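Local coordinates for putative membrane transport protein (Vibrio parahaemolyticus RIMD 2210633, PDB 3CK6) that probably takes up zinc across the inner membrane by zinc–proton symport, its cytoplasmic domain assembling into a funnel-shaped homopentamer, at residues W33-R38 and E120-L125. The protein carries 1 engineered substitution. Sequence-based numbering, arbitrary orientation.
Sequences WYHCER and EIRQAL
Trp33 reaches from its strand to the helix with the six-membered part of its indole, a compact example of how a helix is packed on a sheet through a few long side chains. Leu125 sets CD1 against the indole rim, near the ring plane, 3.6 Å from CZ3 of Trp33. One helical turn earlier, Arg122 brings up its aliphatic stem, CG lying 3.8 Å from CH2 of Trp33. The CB of Trp33 already points toward the helix, and with CG anti to the backbone N (chi1 175°) the indole extends toward Arg122 and Leu125; CB of His35 lies over one face, toward the rim. This apolar part is the tight one. Toward His35 the packing slackens: CD of Arg122 stands 4.3 Å from CD2 of His35, and no hydrogen bond spans the two segments. A bend at chi3 (69°) turns the chain of the partly exposed Arg122 out of the line of its stem, and NH2 makes a salt bridge with Glu9. Ser109 OG hydrogen-bonds both Trp33 NE1 and His35 ND1. In this CorA-family cytoplasmic domain the contact joins helix 116-126 to strand 32-37 of the mixed sheet, flanked by strand 7-12 and helix 134-161.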
ATOM      1  N   TRP E  33      -0.552  40.719  -0.249  1.00 26.06           N
ATOM      2  CA  TRP E  33      -0.491  39.722   0.809  1.00 26.71           C
ATOM      3  C   TRP E  33      -1.036  40.332   2.102  1.00 26.56           C
ATOM      4  O   TRP E  33      -0.642  41.432   2.489  1.00 27.12           O
ATOM      5  CB  TRP E  33       0.940  39.235   1.019  1.00 25.69           C
ATOM      6  CG  TRP E  33       1.117  38.295   2.182  1.00 27.74           C
ATOM      7  CD1 TRP E  33       0.268  37.278   2.571  1.00 25.85           C
ATOM      8  CD2 TRP E  33       2.224  38.265   3.092  1.00 27.38           C
ATOM      9  NE1 TRP E  33       0.796  36.626   3.669  1.00 27.87           N
ATOM     10  CE2 TRP E  33       1.994  37.203   3.998  1.00 28.97           C
ATOM     11  CE3 TRP E  33       3.412  39.016   3.211  1.00 28.94           C
ATOM     12  CZ2 TRP E  33       2.887  36.892   5.046  1.00 26.74           C
ATOM     13  CZ3 TRP E  33       4.314  38.694   4.256  1.00 28.12           C
ATOM     14  CH2 TRP E  33       4.043  37.638   5.148  1.00 27.21           C
ATOM     15  N   TYR E  34      -1.971  39.625   2.722  1.00 26.00           N
ATOM     16  CA  TYR E  34      -2.584  40.014   3.979  1.00 26.04           C
ATOM     17  C   TYR E  34      -2.256  38.912   4.989  1.00 26.27           C
ATOM     18  O   TYR E  34      -2.671  37.764   4.818  1.00 27.25           O
ATOM     19  CB  TYR E  34      -4.101  40.145   3.816  1.00 25.84           C
ATOM     20  CG  TYR E  34      -4.498  41.075   2.684  1.00 26.07           C
ATOM     21  CD1 TYR E  34      -4.731  42.437   2.925  1.00 25.90           C
ATOM     22  CD2 TYR E  34      -4.590  40.614   1.370  1.00 26.58           C
ATOM     23  CE1 TYR E  34      -5.060  43.312   1.888  1.00 24.40           C
ATOM     24  CE2 TYR E  34      -4.911  41.487   0.330  1.00 26.55           C
ATOM     25  CZ  TYR E  34      -5.159  42.828   0.603  1.00 25.21           C
ATOM     26  OH  TYR E  34      -5.462  43.689  -0.445  1.00 27.84           O
ATOM     27  N   HIS E  35      -1.497  39.246   6.027  1.00 26.15           N
ATOM     28  CA  HIS E  35      -1.198  38.288   7.086  1.00 26.55           C
ATOM     29  C   HIS E  35      -2.075  38.645   8.284  1.00 26.57           C
ATOM     30  O   HIS E  35      -2.047  39.799   8.732  1.00 26.49           O
ATOM     31  CB  HIS E  35       0.281  38.379   7.469  1.00 26.84           C
ATOM     32  CG  HIS E  35       0.738  37.277   8.363  1.00 26.43           C
ATOM     33  ND1 HIS E  35       0.533  35.951   8.065  1.00 26.35           N
ATOM     34  CD2 HIS E  35       1.427  37.305   9.530  1.00 27.93           C
ATOM     35  CE1 HIS E  35       1.054  35.205   9.025  1.00 28.32           C
ATOM     36  NE2 HIS E  35       1.604  36.002   9.923  1.00 27.69           N
ATOM     37  N   CYS E  36      -2.861  37.681   8.774  1.00 26.19           N
ATOM     38  CA  CYS E  36      -3.937  37.957   9.752  1.00 26.91           C
ATOM     39  C   CYS E  36      -3.960  37.044  10.985  1.00 27.43           C
ATOM     40  O   CYS E  36      -3.475  35.915  10.941  1.00 26.57           O
ATOM     41  CB  CYS E  36      -5.311  37.863   9.092  1.00 26.72           C
ATOM     42  SG  CYS E  36      -5.438  38.809   7.556  1.00 30.07           S
ATOM     43  N   GLU E  37      -4.548  37.568  12.065  1.00 27.78           N
ATOM     44  CA  GLU E  37      -4.848  36.806  13.275  1.00 29.62           C
ATOM     45  C   GLU E  37      -6.130  35.990  13.070  1.00 30.11           C
ATOM     46  O   GLU E  37      -7.208  36.544  12.901  1.00 30.14           O
ATOM     47  CB  GLU E  37      -4.996  37.737  14.487  1.00 29.65           C
ATOM     48  CG  GLU E  37      -3.741  38.560  14.838  1.00 31.12           C
ATOM     49  CD  GLU E  37      -2.683  37.785  15.624  1.00 34.28           C
ATOM     50  OE1 GLU E  37      -2.665  36.534  15.547  1.00 34.16           O
ATOM     51  OE2 GLU E  37      -1.864  38.435  16.322  1.00 32.33           O
ATOM     52  N   ARG E  38      -5.997  34.672  13.068  1.00 30.45           N
ATOM     53  CA  ARG E  38      -7.130  33.797  12.813  1.00 31.72           C
ATOM     54  C   ARG E  38      -8.212  33.876  13.902  1.00 32.16           C
ATOM     55  O   ARG E  38      -9.397  33.700  13.604  1.00 32.89           O
ATOM     56  CB  ARG E  38      -6.648  32.356  12.625  1.00 31.96           C
ATOM     57  CG  ARG E  38      -7.739  31.334  12.349  1.00 33.69           C
ATOM     58  CD  ARG E  38      -7.181  30.092  11.661  1.00 33.19           C
ATOM     59  NE  ARG E  38      -6.371  29.288  12.583  1.00 34.88           N
ATOM     60  CZ  ARG E  38      -5.057  29.105  12.463  1.00 34.87           C
ATOM     61  NH1 ARG E  38      -4.431  28.357  13.365  1.00 36.07           N
ATOM     62  NH2 ARG E  38      -4.369  29.671  11.456  1.00 30.04           N
ATOM     63  N   GLU E 120      10.731  35.743   9.458  1.00 27.45           N
ATOM     64  CA  GLU E 120      11.958  35.933   8.663  1.00 27.90           C
ATOM     65  C   GLU E 120      11.638  36.543   7.290  1.00 26.69           C
ATOM     66  O   GLU E 120      12.357  37.423   6.819  1.00 27.33           O
ATOM     67  CB  GLU E 120      12.788  34.640   8.607  1.00 27.47           C
ATOM     68  CG  GLU E 120      13.458  34.404  10.001  1.00 29.42           C
ATOM     69  CD  GLU E 120      14.158  33.054  10.217  1.00 30.67           C
ATOM     70  OE1 GLU E 120      14.331  32.249   9.273  1.00 33.66           O
ATOM     71  OE2 GLU E 120      14.547  32.807  11.387  1.00 35.79           O
ATOM     72  N   ILE E 121      10.526  36.129   6.694  1.00 26.04           N
ATOM     73  CA  ILE E 121      10.071  36.730   5.425  1.00 26.48           C
ATOM     74  C   ILE E 121       9.666  38.185   5.612  1.00 26.16           C
ATOM     75  O   ILE E 121      10.114  39.052   4.866  1.00 26.31           O
ATOM     76  CB  ILE E 121       8.947  35.889   4.758  1.00 26.60           C
ATOM     77  CG1 ILE E 121       9.498  34.503   4.361  1.00 26.51           C
ATOM     78  CG2 ILE E 121       8.333  36.650   3.570  1.00 26.63           C
ATOM     79  CD1 ILE E 121       8.449  33.407   4.246  1.00 27.48           C
ATOM     80  N   ARG E 122       8.855  38.445   6.639  1.00 26.40           N
ATOM     81  CA  ARG E 122       8.482  39.808   7.039  1.00 26.33           C
ATOM     82  C   ARG E 122       9.707  40.727   7.302  1.00 26.71           C
ATOM     83  O   ARG E 122       9.727  41.887   6.875  1.00 26.56           O
ATOM     84  CB  ARG E 122       7.543  39.749   8.250  1.00 25.76           C
ATOM     85  CG  ARG E 122       6.111  39.155   7.948  1.00 24.92           C
ATOM     86  CD  ARG E 122       5.387  38.858   9.274  1.00 27.31           C
ATOM     87  NE  ARG E 122       5.072  40.119   9.935  1.00 29.81           N
ATOM     88  CZ  ARG E 122       4.769  40.284  11.218  1.00 31.39           C
ATOM     89  NH1 ARG E 122       4.719  39.251  12.050  1.00 31.67           N
ATOM     90  NH2 ARG E 122       4.516  41.514  11.656  1.00 29.75           N
ATOM     91  N   GLN E 123      10.733  40.201   7.968  1.00 27.12           N
ATOM     92  CA  GLN E 123      11.990  40.955   8.183  1.00 28.04           C
ATOM     93  C   GLN E 123      12.722  41.291   6.863  1.00 27.58           C
ATOM     94  O   GLN E 123      13.153  42.423   6.669  1.00 27.70           O
ATOM     95  CB  GLN E 123      12.910  40.219   9.165  1.00 28.54           C
ATOM     96  CG  GLN E 123      12.295  40.136  10.572  1.00 30.52           C
ATOM     97  CD  GLN E 123      13.220  39.582  11.653  1.00 31.55           C
ATOM     98  OE1 GLN E 123      14.338  39.108  11.381  1.00 38.04           O
ATOM     99  NE2 GLN E 123      12.750  39.640  12.899  1.00 33.87           N
ATOM    100  N   ALA E 124      12.817  40.312   5.967  1.00 27.00           N
ATOM    101  CA  ALA E 124      13.422  40.482   4.650  1.00 27.20           C
ATOM    102  C   ALA E 124      12.691  41.544   3.804  1.00 27.45           C
ATOM    103  O   ALA E 124      13.333  42.408   3.186  1.00 27.57           O
ATOM    104  CB  ALA E 124      13.461  39.138   3.927  1.00 27.41           C
ATOM    105  N   LEU E 125      11.361  41.483   3.797  1.00 26.93           N
ATOM    106  CA  LEU E 125      10.526  42.499   3.146  1.00 27.81           C
ATOM    107  C   LEU E 125      10.802  43.888   3.709  1.00 28.51           C
ATOM    108  O   LEU E 125      10.933  44.853   2.956  1.00 29.01           O
ATOM    109  CB  LEU E 125       9.030  42.154   3.254  1.00 26.41           C
ATOM    110  CG  LEU E 125       8.580  40.921   2.461  1.00 26.98           C
ATOM    111  CD1 LEU E 125       7.227  40.382   2.926  1.00 28.54           C
ATOM    112  CD2 LEU E 125       8.579  41.214   0.946  1.00 24.80           C
TER